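Local coordinates for type II secretion system protein F (Vibrio cholerae, PDB 3C1Q), which is an inner-membrane component of the type II secretion system, probably required for energy-dependent export of toxins and proteases from the periplasm, at residues T18-A22 with L96-D101; T11-A15 with A103-Q107; A53-K57 with S67-Y71. One frame throughout, in Å; residues are numbered along the deposited sequence.

Interaction 1: T18-A22 with L96-D101; sequences TRQLA and LERLAD. With CA (calcium ion), chain G.
The calcium site of this first cytoplasmic domain is backed by an antiparallel helix pair, and Arg19 reaches across that pair to the two carboxylates that hold the metal. Glu97 OE2 binds the calcium ion at 2.3 Å, while Asp101, one helical turn on, grips it through both OD1 and OD2. Three waters and Glu43 of the second subunit complete the coordination, so the ion joins the two chains of the dimer. The Arg19 guanidinium meets both ligands with its edge: NH1 donates to Glu97 OE2 at 2.9 Å, on the syn side, and NH2 to Asp101 OD1 at 2.8 Å, on the anti side. Both bonds are nearly straight and lie in the guanidinium plane, yet come in tilted well out of the carboxylate planes. Glu97 OE1 also takes a hydrogen bond from Gln26 NE2. Bends at chi2 and chi3 (60° and 67°) curl the arginine back so that the methyl of Ala100 sits under the guanidinium centre, CB 3.5 Å from CZ. Metal and arginine together probably offset the charge of Glu97 OE2 and Asp101 OD1, only 3.2 Å apart. Behind the polar edge, Ala22 CB packs on Ala100 CB at 3.8 Å, and Thr18 CG2 lies against the backbone between Leu99 and Ala100. The two segments run at 155° with axes 8.3 Å apart; Leu99 touches helix 77-89, and Leu21 helix 31-40.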
ATOM      1  N   THR B  18       5.004  -1.159   6.154  1.00  6.12           N
ATOM      2  CA  THR B  18       4.222  -2.183   6.869  1.00  6.83           C
ATOM      3  C   THR B  18       2.998  -2.611   6.034  1.00  6.59           C
ATOM      4  O   THR B  18       2.694  -3.803   5.918  1.00  5.75           O
ATOM      5  CB  THR B  18       3.826  -1.711   8.294  1.00  6.61           C
ATOM      6  OG1 THR B  18       5.012  -1.349   9.030  1.00  7.81           O
ATOM      7  CG2 THR B  18       3.109  -2.801   9.038  1.00  8.48           C
ATOM      8  N   ARG B  19       2.351  -1.634   5.407  1.00  6.80           N
ATOM      9  CA  ARG B  19       1.228  -1.923   4.501  1.00  7.45           C
ATOM     10  C   ARG B  19       1.683  -2.739   3.303  1.00  7.31           C
ATOM     11  O   ARG B  19       1.067  -3.737   2.961  1.00  6.63           O
ATOM     12  CB  ARG B  19       0.534  -0.646   4.050  1.00  7.86           C
ATOM     13  CG  ARG B  19      -0.602  -0.879   3.031  1.00  6.96           C
ATOM     14  CD  ARG B  19      -1.681  -1.758   3.573  1.00  5.51           C
ATOM     15  NE  ARG B  19      -2.404  -1.104   4.674  1.00  3.99           N
ATOM     16  CZ  ARG B  19      -3.226  -1.754   5.498  1.00  5.51           C
ATOM     17  NH1 ARG B  19      -3.407  -3.061   5.352  1.00  4.19           N
ATOM     18  NH2 ARG B  19      -3.863  -1.108   6.466  1.00  5.55           N
ATOM     19  N   GLN B  20       2.799  -2.356   2.695  1.00  7.88           N
ATOM     20  CA  GLN B  20       3.316  -3.095   1.544  1.00  7.42           C
ATOM     21  C   GLN B  20       3.667  -4.529   1.930  1.00  7.60           C
ATOM     22  O   GLN B  20       3.286  -5.471   1.233  1.00  7.58           O
ATOM     23  CB  GLN B  20       4.533  -2.398   0.946  1.00  7.37           C
ATOM     24  CG  GLN B  20       4.229  -1.024   0.358  1.00  7.38           C
ATOM     25  CD  GLN B  20       5.456  -0.349  -0.203  1.00  8.94           C
ATOM     26  OE1 GLN B  20       6.435  -0.119   0.518  1.00  8.03           O
ATOM     27  NE2 GLN B  20       5.423  -0.035  -1.505  1.00  7.39           N
ATOM     28  N   LEU B  21       4.371  -4.707   3.046  1.00  7.27           N
ATOM     29  CA  LEU B  21       4.747  -6.067   3.456  1.00  8.00           C
ATOM     30  C   LEU B  21       3.480  -6.888   3.766  1.00  7.70           C
ATOM     31  O   LEU B  21       3.364  -8.043   3.369  1.00  8.42           O
ATOM     32  CB  LEU B  21       5.705  -6.034   4.642  1.00  8.33           C
ATOM     33  CG  LEU B  21       6.279  -7.353   5.097  1.00 10.15           C
ATOM     34  CD1 LEU B  21       7.151  -7.996   3.980  1.00 11.26           C
ATOM     35  CD2 LEU B  21       7.082  -7.144   6.401  1.00 10.88           C
ATOM     36  N   ALA B  22       2.508  -6.290   4.451  1.00  7.00           N
ATOM     37  CA  ALA B  22       1.266  -6.992   4.755  1.00  6.85           C
ATOM     38  C   ALA B  22       0.518  -7.419   3.491  1.00  6.88           C
ATOM     39  O   ALA B  22       0.001  -8.531   3.403  1.00  6.70           O
ATOM     40  CB  ALA B  22       0.361  -6.127   5.612  1.00  6.09           C
ATOM     41  N   LEU B  96       0.639  -9.146  10.441  1.00  9.18           N
ATOM     42  CA  LEU B  96       1.117  -8.044   9.602  1.00  8.36           C
ATOM     43  C   LEU B  96      -0.027  -7.112   9.212  1.00  8.67           C
ATOM     44  O   LEU B  96       0.133  -5.883   9.221  1.00  8.28           O
ATOM     45  CB  LEU B  96       1.872  -8.550   8.362  1.00  7.94           C
ATOM     46  CG  LEU B  96       3.268  -9.100   8.616  1.00  7.35           C
ATOM     47  CD1 LEU B  96       3.832  -9.699   7.343  1.00  5.52           C
ATOM     48  CD2 LEU B  96       4.206  -8.005   9.179  1.00  6.14           C
ATOM     49  N   GLU B  97      -1.170  -7.677   8.857  1.00  8.39           N
ATOM     50  CA  GLU B  97      -2.342  -6.856   8.522  1.00  9.08           C
ATOM     51  C   GLU B  97      -2.670  -5.923   9.688  1.00  8.22           C
ATOM     52  O   GLU B  97      -2.912  -4.723   9.495  1.00  9.20           O
ATOM     53  CB  GLU B  97      -3.555  -7.730   8.198  1.00  7.98           C
ATOM     54  CG  GLU B  97      -4.827  -6.939   7.861  1.00  9.98           C
ATOM     55  CD  GLU B  97      -4.631  -5.971   6.715  1.00  9.74           C
ATOM     56  OE1 GLU B  97      -3.905  -6.322   5.737  1.00 10.53           O
ATOM     57  OE2 GLU B  97      -5.198  -4.853   6.793  1.00  8.59           O
ATOM     58  N   ARG B  98      -2.715  -6.475  10.897  1.00  8.02           N
ATOM     59  CA  ARG B  98      -3.013  -5.656  12.083  1.00  8.14           C
ATOM     60  C   ARG B  98      -1.949  -4.593  12.327  1.00  7.73           C
ATOM     61  O   ARG B  98      -2.279  -3.456  12.711  1.00  7.54           O
ATOM     62  CB  ARG B  98      -3.205  -6.524  13.312  1.00  8.40           C
ATOM     63  CG  ARG B  98      -4.511  -7.324  13.263  1.00  9.64           C
ATOM     64  CD  ARG B  98      -5.011  -7.673  14.649  1.00 10.85           C
ATOM     65  NE  ARG B  98      -4.221  -8.739  15.242  1.00 12.92           N
ATOM     66  CZ  ARG B  98      -4.312 -10.023  14.892  1.00 12.59           C
ATOM     67  NH1 ARG B  98      -5.165 -10.421  13.947  1.00 15.16           N
ATOM     68  NH2 ARG B  98      -3.554 -10.913  15.495  1.00 11.43           N
ATOM     69  N   LEU B  99      -0.679  -4.935  12.088  1.00  7.11           N
ATOM     70  CA  LEU B  99       0.399  -3.954  12.245  1.00  6.85           C
ATOM     71  C   LEU B  99       0.269  -2.836  11.190  1.00  6.58           C
ATOM     72  O   LEU B  99       0.482  -1.667  11.482  1.00  6.43           O
ATOM     73  CB  LEU B  99       1.758  -4.641  12.119  1.00  6.36           C
ATOM     74  CG  LEU B  99       2.190  -5.404  13.357  1.00  5.84           C
ATOM     75  CD1 LEU B  99       3.325  -6.400  13.013  1.00  7.38           C
ATOM     76  CD2 LEU B  99       2.621  -4.437  14.492  1.00  6.31           C
ATOM     77  N   ALA B 100      -0.117  -3.209   9.978  1.00  6.71           N
ATOM     78  CA  ALA B 100      -0.358  -2.246   8.905  1.00  6.88           C
ATOM     79  C   ALA B 100      -1.512  -1.289   9.248  1.00  7.26           C
ATOM     80  O   ALA B 100      -1.393  -0.043   9.094  1.00  6.91           O
ATOM     81  CB  ALA B 100      -0.648  -3.014   7.585  1.00  6.32           C
ATOM     82  N   ASP B 101      -2.624  -1.852   9.717  1.00  7.09           N
ATOM     83  CA  ASP B 101      -3.785  -1.067  10.134  1.00  7.28           C
ATOM     84  C   ASP B 101      -3.400  -0.114  11.237  1.00  7.71           C
ATOM     85  O   ASP B 101      -3.791   1.054  11.222  1.00  7.62           O
ATOM     86  CB  ASP B 101      -4.915  -1.968  10.632  1.00  7.81           C
ATOM     87  CG  ASP B 101      -5.660  -2.658   9.502  1.00  7.62           C
ATOM     88  OD1 ASP B 101      -5.644  -2.157   8.365  1.00  8.77           O
ATOM     89  OD2 ASP B 101      -6.306  -3.676   9.780  1.00  9.25           O
TER
HETATM   90 CA    CA G   1      -7.180  -3.945   7.428  1.00 11.40          CA
HETATM   91  O   HOH W   1      -3.678  -5.202   3.410  1.00 13.94           O
HETATM   92  O   HOH W   2      -8.176  -5.434   5.741  1.00 13.88           O
HETATM   93  O   HOH W   3      -8.139  -5.819   8.756  1.00 15.82           O
HETATM   94  O   HOH W   4      -7.033  -2.517   5.530  1.00 11.60           O

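Interaction 2: T11-A15 with A103-Q107; sequences TPDLA and AENRQ
Gln107 lays its amide end across the Pro12 ring at a slant, near the start of helix 11-26. Gln107 CG stands anti to the backbone N (chi1 166°), and a bend at chi2 then swings the amide toward the ring, bringing OE1 to 3.1 Å from Pro12 CD. The same oxygen is 3.2 Å from Pro12 N, but a proline nitrogen has no hydrogen to give, so this approach is not a hydrogen bond. Thr11 also meets Gln107 at a slant: its methyl CG2 comes within 3.5 Å of Gln107 OE1. Against Arg106 the threonine lies at about a right angle, the extended arginine chain carrying NH1 past the threonine methyl at 3.7 Å from CG2. One turn further into the pair the side chains shrink to alanines. Ala15 CB rests over the carbonyl of Ala103, 3.7 Å from its O, and its methyl also touches Gln107 CB. Such small residues are consistent with axes 8.5 Å apart in these antiparallel segments, inclined at 156°. A water bridges the two backbones, donating to Thr11 O and to Ala103 O, each at 2.9 Å. The seam, at the surface of the domain, thus rests largely on van der Waals contacts, among them an amide oxygen set against a proline ring, together with one backbone-bridging water; no salt bridge spans the two segments.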
ATOM      1  N   THR B  11       6.821   8.383  10.515  1.00 11.41           N
ATOM      2  CA  THR B  11       5.547   7.705  10.721  1.00 10.70           C
ATOM      3  C   THR B  11       4.945   7.283   9.378  1.00  9.98           C
ATOM      4  O   THR B  11       4.540   6.130   9.236  1.00  9.41           O
ATOM      5  CB  THR B  11       4.598   8.605  11.550  1.00 11.09           C
ATOM      6  OG1 THR B  11       5.273   8.970  12.758  1.00 11.69           O
ATOM      7  CG2 THR B  11       3.296   7.898  11.905  1.00 10.07           C
ATOM      8  N   PRO B  12       4.910   8.198   8.380  1.00  9.66           N
ATOM      9  CA  PRO B  12       4.454   7.731   7.062  1.00  9.30           C
ATOM     10  C   PRO B  12       5.279   6.609   6.454  1.00  9.40           C
ATOM     11  O   PRO B  12       4.719   5.711   5.814  1.00  9.30           O
ATOM     12  CB  PRO B  12       4.511   8.976   6.169  1.00  9.57           C
ATOM     13  CG  PRO B  12       5.108  10.033   6.942  1.00 10.21           C
ATOM     14  CD  PRO B  12       5.177   9.645   8.388  1.00 10.07           C
ATOM     15  N   ASP B  13       6.592   6.635   6.635  1.00  9.24           N
ATOM     16  CA  ASP B  13       7.402   5.606   5.994  1.00  9.49           C
ATOM     17  C   ASP B  13       7.253   4.263   6.687  1.00  9.35           C
ATOM     18  O   ASP B  13       7.269   3.228   6.027  1.00  9.10           O
ATOM     19  CB  ASP B  13       8.844   6.039   5.862  1.00 10.05           C
ATOM     20  CG  ASP B  13       9.053   6.961   4.670  1.00 11.78           C
ATOM     21  OD1 ASP B  13       8.381   6.760   3.621  1.00 15.33           O
ATOM     22  OD2 ASP B  13       9.885   7.872   4.792  1.00 13.72           O
ATOM     23  N   LEU B  14       7.083   4.253   8.007  1.00  9.53           N
ATOM     24  CA  LEU B  14       6.767   2.966   8.670  1.00  9.26           C
ATOM     25  C   LEU B  14       5.426   2.413   8.185  1.00  9.10           C
ATOM     26  O   LEU B  14       5.306   1.220   7.910  1.00  8.62           O
ATOM     27  CB  LEU B  14       6.756   3.084  10.194  1.00  9.44           C
ATOM     28  CG  LEU B  14       6.535   1.746  10.920  1.00 10.42           C
ATOM     29  CD1 LEU B  14       7.684   0.779  10.633  1.00 11.11           C
ATOM     30  CD2 LEU B  14       6.370   1.991  12.408  1.00 12.68           C
ATOM     31  N   ALA B  15       4.424   3.280   8.058  1.00  8.70           N
ATOM     32  CA  ALA B  15       3.109   2.883   7.569  1.00  8.56           C
ATOM     33  C   ALA B  15       3.177   2.297   6.160  1.00  8.57           C
ATOM     34  O   ALA B  15       2.510   1.294   5.859  1.00  8.70           O
ATOM     35  CB  ALA B  15       2.160   4.065   7.607  1.00  8.26           C
ATOM     36  N   ALA B 103      -0.323   0.980  12.075  1.00  8.06           N
ATOM     37  CA  ALA B 103       0.613   1.974  11.571  1.00  8.35           C
ATOM     38  C   ALA B 103      -0.076   3.026  10.688  1.00  8.54           C
ATOM     39  O   ALA B 103       0.264   4.225  10.768  1.00  7.35           O
ATOM     40  CB  ALA B 103       1.778   1.295  10.824  1.00  7.83           C
ATOM     41  N   GLU B 104      -1.043   2.595   9.868  1.00  8.89           N
ATOM     42  CA  GLU B 104      -1.835   3.491   9.009  0.60  8.96           C
ATOM     43  C   GLU B 104      -2.635   4.474   9.851  1.00  8.66           C
ATOM     44  O   GLU B 104      -2.661   5.682   9.592  1.00  8.48           O
ATOM     45  CB  GLU B 104      -2.815   2.675   8.135  0.60  9.77           C
ATOM     46  CG  GLU B 104      -3.795   3.522   7.304  0.60 10.37           C
ATOM     47  CD  GLU B 104      -4.876   2.714   6.585  0.60 11.90           C
ATOM     48  OE1 GLU B 104      -4.743   1.508   6.477  0.60 13.81           O
ATOM     49  OE2 GLU B 104      -5.874   3.294   6.121  0.60 16.55           O
ATOM     50  N   ASN B 105      -3.316   3.928  10.847  1.00  8.39           N
ATOM     51  CA  ASN B 105      -4.127   4.713  11.770  1.00  8.67           C
ATOM     52  C   ASN B 105      -3.276   5.753  12.465  1.00  8.24           C
ATOM     53  O   ASN B 105      -3.673   6.912  12.560  1.00  7.98           O
ATOM     54  CB  ASN B 105      -4.768   3.805  12.822  1.00  9.03           C
ATOM     55  CG  ASN B 105      -5.574   4.580  13.861  1.00 10.44           C
ATOM     56  OD1 ASN B 105      -5.218   4.649  15.068  1.00 14.98           O
ATOM     57  ND2 ASN B 105      -6.672   5.158  13.408  1.00 11.22           N
ATOM     58  N   ARG B 106      -2.109   5.334  12.955  1.00  8.04           N
ATOM     59  CA  ARG B 106      -1.198   6.223  13.655  1.00  8.60           C
ATOM     60  C   ARG B 106      -0.776   7.379  12.730  1.00  8.08           C
ATOM     61  O   ARG B 106      -0.796   8.544  13.124  1.00  7.78           O
ATOM     62  CB  ARG B 106       0.017   5.440  14.149  1.00  9.37           C
ATOM     63  CG  ARG B 106       0.970   6.236  14.958  1.00 10.95           C
ATOM     64  CD  ARG B 106       1.873   5.355  15.811  1.00 14.60           C
ATOM     65  NE  ARG B 106       2.500   6.191  16.826  1.00 15.71           N
ATOM     66  CZ  ARG B 106       3.558   6.969  16.615  1.00 16.30           C
ATOM     67  NH1 ARG B 106       4.146   7.013  15.424  1.00 16.84           N
ATOM     68  NH2 ARG B 106       4.034   7.706  17.610  1.00 18.03           N
ATOM     69  N   GLN B 107      -0.399   7.050  11.503  1.00  8.43           N
ATOM     70  CA  GLN B 107      -0.030   8.058  10.510  1.00  9.11           C
ATOM     71  C   GLN B 107      -1.172   9.046  10.256  1.00  8.64           C
ATOM     72  O   GLN B 107      -0.958  10.260  10.209  1.00  8.15           O
ATOM     73  CB  GLN B 107       0.399   7.386   9.193  1.00 10.26           C
ATOM     74  CG  GLN B 107       0.486   8.311   7.953  1.00 11.82           C
ATOM     75  CD  GLN B 107       1.297   9.563   8.171  1.00 16.46           C
ATOM     76  OE1 GLN B 107       2.144   9.631   9.076  1.00 17.48           O
ATOM     77  NE2 GLN B 107       1.046  10.582   7.340  1.00 17.77           N
TER
HETATM   78  O   HOH W   5       3.086   4.524  11.180  1.00 17.40           O

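Interaction 3: A53-K57 with S67-Y71; sequences AVRAK and SLGDY
Lys57 NZ donates to Asp70 OD2 at 2.8 Å, a salt bridge between helix 45-59 and the beta turn from Leu68 to Tyr71. The ammonium arrives on the syn side of the carboxylate, 25° out of its plane, and the two chains reach out to meet each other. A bend at chi3 (77°) brings NZ to the Asp70 carboxylate; Lys57 also makes a cation-pi contact with Tyr62, so its charge has a second partner. Nearer the helix, Lys57 CB lies 3.3 Å from Ser67 OG, a hydroxyl that is hydrogen-bonded to Thr63 O, just before helix 64-68. Val54 divides its two methyls. CG1, anti to the backbone N, faces Ser67 CB at 4.0 Å and the CD2 methyl of Leu68, whereas CG2 reaches Tyr71 CE2 at 3.8 Å. Valine and tyrosine run alongside each other in opposite senses, taking the phenol on to Ala53, where Tyr71 OH is 3.4 Å from Ala53 CB. Leu68 also touches Phe79 and Val83 of helix 77-89. The turn itself is closed by Tyr71 N donating to Leu68 O at 3.0 Å. It is a type I beta turn on the way from the short helix 64-68 to helix 77-89, and it presents Asp70 and Tyr71 to helix 45-59 in this all-helical domain.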
ATOM      1  N   ALA B  53      18.924  -5.881   3.942  1.00 10.30           N
ATOM      2  CA  ALA B  53      19.648  -6.545   5.017  1.00  9.79           C
ATOM      3  C   ALA B  53      18.744  -7.529   5.759  1.00  9.54           C
ATOM      4  O   ALA B  53      19.138  -8.645   6.038  1.00  9.91           O
ATOM      5  CB  ALA B  53      20.242  -5.501   5.998  1.00  9.60           C
ATOM      6  N   VAL B  54      17.523  -7.095   6.064  1.00  9.10           N
ATOM      7  CA  VAL B  54      16.537  -7.960   6.701  1.00  8.75           C
ATOM      8  C   VAL B  54      16.212  -9.158   5.799  1.00  9.14           C
ATOM      9  O   VAL B  54      16.129 -10.309   6.276  1.00  8.58           O
ATOM     10  CB  VAL B  54      15.259  -7.153   7.071  1.00  8.84           C
ATOM     11  CG1 VAL B  54      14.126  -8.068   7.531  1.00  7.70           C
ATOM     12  CG2 VAL B  54      15.597  -6.134   8.193  1.00  8.75           C
ATOM     13  N   ARG B  55      16.026  -8.899   4.510  1.00  8.83           N
ATOM     14  CA  ARG B  55      15.780  -9.977   3.554  1.00  9.79           C
ATOM     15  C   ARG B  55      16.919 -10.983   3.529  1.00  9.72           C
ATOM     16  O   ARG B  55      16.680 -12.197   3.517  1.00 10.46           O
ATOM     17  CB  ARG B  55      15.567  -9.457   2.144  1.00 10.20           C
ATOM     18  CG  ARG B  55      15.106 -10.601   1.237  1.00 11.08           C
ATOM     19  CD  ARG B  55      15.166 -10.324  -0.218  1.00 13.70           C
ATOM     20  NE  ARG B  55      15.329 -11.607  -0.903  1.00 16.44           N
ATOM     21  CZ  ARG B  55      16.038 -11.799  -2.014  1.00 21.58           C
ATOM     22  NH1 ARG B  55      16.139 -13.026  -2.524  1.00 22.16           N
ATOM     23  NH2 ARG B  55      16.635 -10.780  -2.633  1.00 23.56           N
ATOM     24  N   ALA B  56      18.152 -10.478   3.494  1.00  9.56           N
ATOM     25  CA  ALA B  56      19.322 -11.348   3.484  1.00  9.55           C
ATOM     26  C   ALA B  56      19.266 -12.279   4.704  1.00  9.47           C
ATOM     27  O   ALA B  56      19.404 -13.505   4.572  1.00  9.45           O
ATOM     28  CB  ALA B  56      20.592 -10.527   3.466  1.00  9.74           C
ATOM     29  N   LYS B  57      18.982 -11.717   5.875  1.00  8.39           N
ATOM     30  CA  LYS B  57      18.939 -12.519   7.102  1.00  8.71           C
ATOM     31  C   LYS B  57      17.833 -13.574   7.070  1.00  8.22           C
ATOM     32  O   LYS B  57      18.039 -14.703   7.508  1.00  8.42           O
ATOM     33  CB  LYS B  57      18.814 -11.625   8.337  1.00  8.59           C
ATOM     34  CG  LYS B  57      20.121 -10.896   8.664  1.00 11.63           C
ATOM     35  CD  LYS B  57      20.063 -10.201   9.998  1.00 15.25           C
ATOM     36  CE  LYS B  57      20.227 -11.141  11.166  1.00 16.27           C
ATOM     37  NZ  LYS B  57      20.655 -10.443  12.416  1.00 18.85           N
ATOM     38  N   SER B  67      15.400 -10.648  12.966  1.00 11.60           N
ATOM     39  CA  SER B  67      16.061  -9.721  12.028  1.00 12.26           C
ATOM     40  C   SER B  67      15.698  -8.253  12.316  1.00 12.43           C
ATOM     41  O   SER B  67      16.571  -7.391  12.340  1.00 12.19           O
ATOM     42  CB  SER B  67      15.725 -10.086  10.588  1.00 12.67           C
ATOM     43  OG  SER B  67      16.139 -11.414  10.262  1.00 11.96           O
ATOM     44  N   LEU B  68      14.420  -7.985  12.584  1.00 11.99           N
ATOM     45  CA  LEU B  68      13.971  -6.607  12.860  1.00 11.83           C
ATOM     46  C   LEU B  68      14.622  -6.028  14.110  1.00 11.70           C
ATOM     47  O   LEU B  68      14.642  -4.810  14.289  1.00 11.53           O
ATOM     48  CB  LEU B  68      12.458  -6.547  13.007  1.00 12.32           C
ATOM     49  CG  LEU B  68      11.625  -6.957  11.793  1.00 11.46           C
ATOM     50  CD1 LEU B  68      10.132  -6.827  12.123  1.00 11.66           C
ATOM     51  CD2 LEU B  68      11.990  -6.159  10.548  1.00 13.23           C
ATOM     52  N   GLY B  69      15.125  -6.902  14.984  1.00 11.62           N
ATOM     53  CA  GLY B  69      15.799  -6.490  16.198  1.00 12.02           C
ATOM     54  C   GLY B  69      17.102  -5.747  15.974  1.00 12.67           C
ATOM     55  O   GLY B  69      17.607  -5.103  16.889  1.00 13.23           O
ATOM     56  N   ASP B  70      17.658  -5.850  14.768  1.00 13.09           N
ATOM     57  CA  ASP B  70      18.792  -5.008  14.381  1.00 13.55           C
ATOM     58  C   ASP B  70      18.410  -3.526  14.141  1.00 13.78           C
ATOM     59  O   ASP B  70      19.291  -2.677  14.007  1.00 13.75           O
ATOM     60  CB  ASP B  70      19.496  -5.598  13.157  1.00 14.26           C
ATOM     61  CG  ASP B  70      20.163  -6.948  13.441  1.00 15.85           C
ATOM     62  OD1 ASP B  70      20.240  -7.359  14.613  1.00 14.70           O
ATOM     63  OD2 ASP B  70      20.598  -7.610  12.478  1.00 17.99           O
ATOM     64  N   TYR B  71      17.115  -3.210  14.098  1.00 13.75           N
ATOM     65  CA  TYR B  71      16.642  -1.831  13.909  1.00 14.00           C
ATOM     66  C   TYR B  71      15.536  -1.504  14.916  1.00 14.66           C
ATOM     67  O   TYR B  71      14.399  -1.220  14.521  1.00 15.37           O
ATOM     68  CB  TYR B  71      16.115  -1.632  12.478  1.00 14.51           C
ATOM     69  CG  TYR B  71      17.088  -2.086  11.436  1.00 13.69           C
ATOM     70  CD1 TYR B  71      18.028  -1.225  10.899  1.00 15.78           C
ATOM     71  CD2 TYR B  71      17.091  -3.415  11.019  1.00 16.12           C
ATOM     72  CE1 TYR B  71      18.948  -1.676   9.969  1.00 16.40           C
ATOM     73  CE2 TYR B  71      17.985  -3.867  10.092  1.00 16.26           C
ATOM     74  CZ  TYR B  71      18.921  -3.003   9.578  1.00 16.10           C
ATOM     75  OH  TYR B  71      19.810  -3.490   8.654  1.00 19.08           O
TER

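In the fold
Interactions 1 and 2 are successive stations on one antiparallel pair, helices 11-26 and 92-121, with centres 10 Å apart. In the Glu104 conformer described they touch through a salt bridge from Arg19 NH2 to Glu104 OE1. Interaction 2 joins the segments farthest apart along the chain; interaction 1 falls within that span, and interaction 3 within both. Interaction 3 links helices 45-59 and 64-68, about 17 Å centre to centre from interaction 1 and 20 Å from interaction 2. Thus the first and last helices pair along two contacts, one at the calcium site shared with the second subunit, while interaction 3 joins helices adjacent in sequence, away from the annotated sites and across the chain's centre from interaction 2.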